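Local atomic coordinates of inorganic pyrophosphatase (Coxiella burnetii, PDB entry 3TR4), a protein that probably catalyses the hydrolysis of inorganic pyrophosphate to two phosphate ions with magnesium as its cofactor, and assembles as a homohexamer. Residues Met51-Pro54 / Cys55-Phe59; Ile122-Leu125 / Lys126-Ser129. One frame throughout, in Å; residues are numbered along the deposited sequence.

Contact 1: Met51-Pro54 / Cys55-Phe59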
loop_
_atom_site.group_PDB
_atom_site.type_symbol
_atom_site.label_atom_id
_atom_site.label_comp_id
_atom_site.label_asym_id
_atom_site.label_seq_id
_atom_site.Cartn_x
_atom_site.Cartn_y
_atom_site.Cartn_z
HETATM N N MSE B 51 4.078 16.406 1.861
HETATM C CA MSE B 51 5.256 15.929 2.581
HETATM C C MSE B 51 4.892 14.761 3.482
HETATM O O MSE B 51 3.736 14.609 3.880
HETATM C CB MSE B 51 5.851 17.042 3.445
HETATM C CG MSE B 51 6.127 18.330 2.706
HETATM SE SE MSE B 51 6.653 19.789 3.895
HETATM C CE MSE B 51 8.482 19.240 4.307
ATOM N N ARG B 52 5.884 13.943 3.811
ATOM C CA ARG B 52 5.665 12.808 4.696
ATOM C C ARG B 52 6.682 12.810 5.828
ATOM O O ARG B 52 7.819 13.237 5.648
ATOM C CB ARG B 52 5.760 11.500 3.917
ATOM C CG ARG B 52 4.871 11.447 2.688
ATOM C CD ARG B 52 3.390 11.462 3.049
ATOM N NE ARG B 52 2.572 11.207 1.867
ATOM C CZ ARG B 52 2.076 12.159 1.081
ATOM N NH1 ARG B 52 2.302 13.437 1.359
ATOM N NH2 ARG B 52 1.347 11.832 0.023
ATOM N N TYR B 53 6.268 12.340 6.999
ATOM C CA TYR B 53 7.167 12.263 8.138
ATOM C C TYR B 53 8.389 11.412 7.805
ATOM O O TYR B 53 8.263 10.325 7.244
ATOM C CB TYR B 53 6.435 11.719 9.360
ATOM C CG TYR B 53 5.731 12.794 10.144
ATOM C CD1 TYR B 53 4.665 13.488 9.594
ATOM C CD2 TYR B 53 6.133 13.120 11.429
ATOM C CE1 TYR B 53 4.017 14.474 10.299
ATOM C CE2 TYR B 53 5.490 14.109 12.146
ATOM C CZ TYR B 53 4.430 14.785 11.575
ATOM O OH TYR B 53 3.778 15.774 12.276
ATOM N N PRO B 54 9.580 11.919 8.139
ATOM C CA PRO B 54 10.847 11.246 7.840
ATOM C C PRO B 54 11.192 10.173 8.868
ATOM O O PRO B 54 12.227 9.525 8.752
ATOM C CB PRO B 54 11.855 12.386 7.930
ATOM C CG PRO B 54 11.288 13.263 8.994
ATOM C CD PRO B 54 9.794 13.226 8.785
ATOM N N CYS B 55 10.334 10.002 9.867
ATOM C CA CYS B 55 10.534 9.000 10.906
ATOM C C CYS B 55 9.243 8.870 11.700
ATOM O O CYS B 55 8.303 9.629 11.471
ATOM C CB CYS B 55 11.681 9.407 11.832
ATOM S SG CYS B 55 11.478 11.024 12.625
ATOM N N ASN B 56 9.183 7.912 12.623
ATOM C CA ASN B 56 8.005 7.797 13.474
ATOM C C ASN B 56 7.977 8.936 14.477
ATOM O O ASN B 56 9.018 9.491 14.830
ATOM C CB ASN B 56 7.954 6.456 14.209
ATOM C CG ASN B 56 8.156 5.275 13.286
ATOM O OD1 ASN B 56 7.247 4.867 12.560
ATOM N ND2 ASN B 56 9.355 4.714 13.313
ATOM N N TYR B 57 6.780 9.280 14.935
ATOM C CA TYR B 57 6.607 10.414 15.831
ATOM C C TYR B 57 5.628 10.048 16.936
ATOM O O TYR B 57 4.580 9.457 16.677
ATOM C CB TYR B 57 6.107 11.625 15.042
ATOM C CG TYR B 57 5.806 12.856 15.870
ATOM C CD1 TYR B 57 6.792 13.792 16.143
ATOM C CD2 TYR B 57 4.526 13.093 16.353
ATOM C CE1 TYR B 57 6.517 14.924 16.887
ATOM C CE2 TYR B 57 4.242 14.220 17.100
ATOM C CZ TYR B 57 5.240 15.132 17.364
ATOM O OH TYR B 57 4.957 16.255 18.106
ATOM N N GLY B 58 5.970 10.399 18.169
ATOM C CA GLY B 58 5.110 10.094 19.295
ATOM C C GLY B 58 5.418 10.956 20.500
ATOM O O GLY B 58 5.993 12.032 20.373
ATOM N N PHE B 59 5.042 10.470 21.676
ATOM C CA PHE B 59 5.261 11.203 22.910
ATOM C C PHE B 59 5.577 10.243 24.047
ATOM O O PHE B 59 5.296 9.045 23.958
ATOM C CB PHE B 59 4.023 12.030 23.260
ATOM C CG PHE B 59 2.817 11.197 23.606
ATOM C CD1 PHE B 59 1.958 10.752 22.613
ATOM C CD2 PHE B 59 2.547 10.855 24.919
ATOM C CE1 PHE B 59 0.850 9.984 22.927
ATOM C CE2 PHE B 59 1.444 10.089 25.240
ATOM C CZ PHE B 59 0.594 9.653 24.245
#

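Contact 2: Ile122-Leu125 / Lys126-Ser129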
loop_
_atom_site.group_PDB
_atom_site.type_symbol
_atom_site.label_atom_id
_atom_site.label_comp_id
_atom_site.label_asym_id
_atom_site.label_seq_id
_atom_site.Cartn_x
_atom_site.Cartn_y
_atom_site.Cartn_z
ATOM N N ILE B 122 24.410 2.114 16.894
ATOM C CA ILE B 122 23.983 3.512 16.920
ATOM C C ILE B 122 23.831 3.999 18.358
ATOM O O ILE B 122 22.912 3.586 19.065
ATOM C CB ILE B 122 22.643 3.717 16.181
ATOM C CG1 ILE B 122 22.696 3.104 14.781
ATOM C CG2 ILE B 122 22.304 5.197 16.103
ATOM C CD1 ILE B 122 23.806 3.654 13.920
ATOM N N GLN B 123 24.723 4.889 18.785
ATOM C CA GLN B 123 24.758 5.321 20.179
ATOM C C GLN B 123 24.705 6.840 20.353
ATOM O O GLN B 123 24.482 7.334 21.455
ATOM C CB GLN B 123 26.004 4.761 20.869
ATOM C CG GLN B 123 26.013 3.243 21.004
ATOM C CD GLN B 123 24.967 2.740 21.985
ATOM O OE1 GLN B 123 24.622 3.426 22.946
ATOM N NE2 GLN B 123 24.455 1.538 21.742
ATOM N N SER B 124 24.926 7.576 19.269
ATOM C CA SER B 124 24.869 9.033 19.314
ATOM C C SER B 124 24.486 9.589 17.952
ATOM O O SER B 124 24.462 8.857 16.962
ATOM C CB SER B 124 26.212 9.616 19.763
ATOM O OG SER B 124 27.226 9.355 18.808
ATOM N N LEU B 125 24.194 10.884 17.904
ATOM C CA LEU B 125 23.792 11.533 16.660
ATOM C C LEU B 125 24.789 11.326 15.526
ATOM O O LEU B 125 24.404 11.244 14.357
ATOM C CB LEU B 125 23.574 13.028 16.885
ATOM C CG LEU B 125 22.260 13.364 17.579
ATOM C CD1 LEU B 125 22.084 14.868 17.680
ATOM C CD2 LEU B 125 21.117 12.736 16.807
ATOM N N LYS B 126 26.068 11.245 15.871
ATOM C CA LYS B 126 27.110 11.100 14.859
ATOM C C LYS B 126 26.991 9.768 14.128
ATOM O O LYS B 126 27.462 9.622 13.003
ATOM C CB LYS B 126 28.502 11.263 15.474
ATOM C CG LYS B 126 28.903 10.167 16.448
ATOM C CD LYS B 126 30.243 10.486 17.103
ATOM C CE LYS B 126 30.709 9.360 18.016
ATOM N NZ LYS B 126 31.028 8.122 17.253
ATOM N N ASP B 127 26.346 8.802 14.773
ATOM C CA ASP B 127 26.123 7.493 14.170
ATOM C C ASP B 127 24.985 7.529 13.148
ATOM O O ASP B 127 24.788 6.579 12.391
ATOM C CB ASP B 127 25.855 6.443 15.254
ATOM C CG ASP B 127 27.030 6.281 16.207
ATOM O OD1 ASP B 127 28.171 6.580 15.793
ATOM O OD2 ASP B 127 26.817 5.857 17.362
ATOM N N ILE B 128 24.243 8.632 13.127
ATOM C CA ILE B 128 23.188 8.825 12.138
ATOM C C ILE B 128 23.741 9.649 10.976
ATOM O O ILE B 128 24.476 10.611 11.190
ATOM C CB ILE B 128 21.958 9.530 12.754
ATOM C CG1 ILE B 128 21.422 8.730 13.943
ATOM C CG2 ILE B 128 20.861 9.708 11.721
ATOM C CD1 ILE B 128 21.022 7.316 13.586
ATOM N N SER B 129 23.409 9.266 9.747
ATOM C CA SER B 129 23.903 9.999 8.582
ATOM C C SER B 129 23.397 11.435 8.604
ATOM O O SER B 129 22.208 11.681 8.809
ATOM C CB SER B 129 23.495 9.311 7.277
ATOM O OG SER B 129 22.089 9.237 7.145
#

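Contact 1: Met51-Pro54 / Cys55-Phe59
The rings of Y53 and Y57, four residues apart on one continuous piece of chain, form an offset edge-to-face pair: the edge of Y53 is directed at the face of Y57. Their centroids lie 5.8 Å apart and their planes stand at 60°. The closest approach is between CE2 of Y53 and CB of Y57, at 3.9 Å, at the root of the Y57 ring. With CG of Y57 opposite the backbone N (chi1 177°), the ring continues from CB alongside that of Y53 and turns a face to the Y53 edge.

Apolar contact round the turn is looser. CG of P54 lies 4.3 Å from SG of C55, and the side chain of C55 also touches L74 and L76.

The chain leads here into strand 56-59, which pairs antiparallel with strands 16-23 and 72-75 in the curled sheet that forms the barrel of this pyrophosphatase family. Y57 is a predicted substrate-binding residue; its side chain comes within about 4 Å of the bound manganese ion and about 3 Å of the side chain of D72, a ligand of that ion. N56 points away from 51-54, and its amide bonds to A25, V75, T77 and V81.

Among the polar groups, no hydrogen bond joins the two segments. The carbonyl oxygen of C55 sits at the edge of the Y53 ring, near its plane and 3.5 Å from CB of Y53; it is buried without a partner in the model. Within 51-54, NH1 of R52 reaches O of M51, a selenomethionine, over 3.1 Å. This bond is nearly straight (167°) and lies in the guanidinium plane, although the nitrogen stands well above the carbonyl plane. M51 and R52 also pack on M51 and R52 of a second subunit.

Contact 2: Ile122-Leu125 / Lys126-Ser129
D127 turns its carboxylate back onto the backbone of Q123 and S124, and a single oxygen, OD2, accepts from both. The bond from N of Q123 is short and fairly straight, 2.7 Å to OD2 of D127 with an N-H...O angle of 165°, and uses the anti lone pair. N of S124 comes to the same OD2 over 3.2 Å, at a more bent 141° and from above the carboxylate plane. Two bonds on one oxygen should restrict rotation of the carboxylate.

Backbone bonds close the turn itself. N of D127 donates to O of S124 at 2.9 Å, and N of I128 donates to O of L125, also at 2.9 Å. These successive i to i+3 bonds are those of a short 3-10 turn. It lies in the connection between strand 106-111 and helix 130-142, ending at D127, one residue short of S129, which occupies the N-cap position of that helix.

The charge of D127 has a second, looser partner: NZ of K126 lies 3.6 Å from OD1 of D127, a salt bridge between neighbouring residues. The lysine chain is extended until it bends at its last torsion (chi4 66°), and it runs past the hydroxyl of S124.

Apolar contacts fill the other side of the turn. CG2 of I122 meets CD1 of I128 at 3.5 Å, the two side chains crossing at about a right angle, while CD1 of I122 rests 3.7 Å from CB of D127. Both isoleucines also touch L92 of strand 86-99, and O of I122 accepts from R90 on the same strand.

Contact 1 precedes contact 2 along the chain; their centres are 18 Å apart and their nearest atoms about 9 Å, without touching. Helix 130-142 is the structural intermediary: it starts directly after contact 2, and its I136, F139 and R142 pack against M51, Y53 or P54 of contact 1. Just past the helix end, Y143, a predicted substrate-binding residue, has its side chain about 4 Å from that of Y53. Through Y57, close to the bound manganese ion, the buried contact 1 borders the metal site formed by D67, D72 and D104, whereas contact 2, centred 16 Å from the middle of the chain, is a hydrogen-bonded turn at the surface, away from the annotated sites.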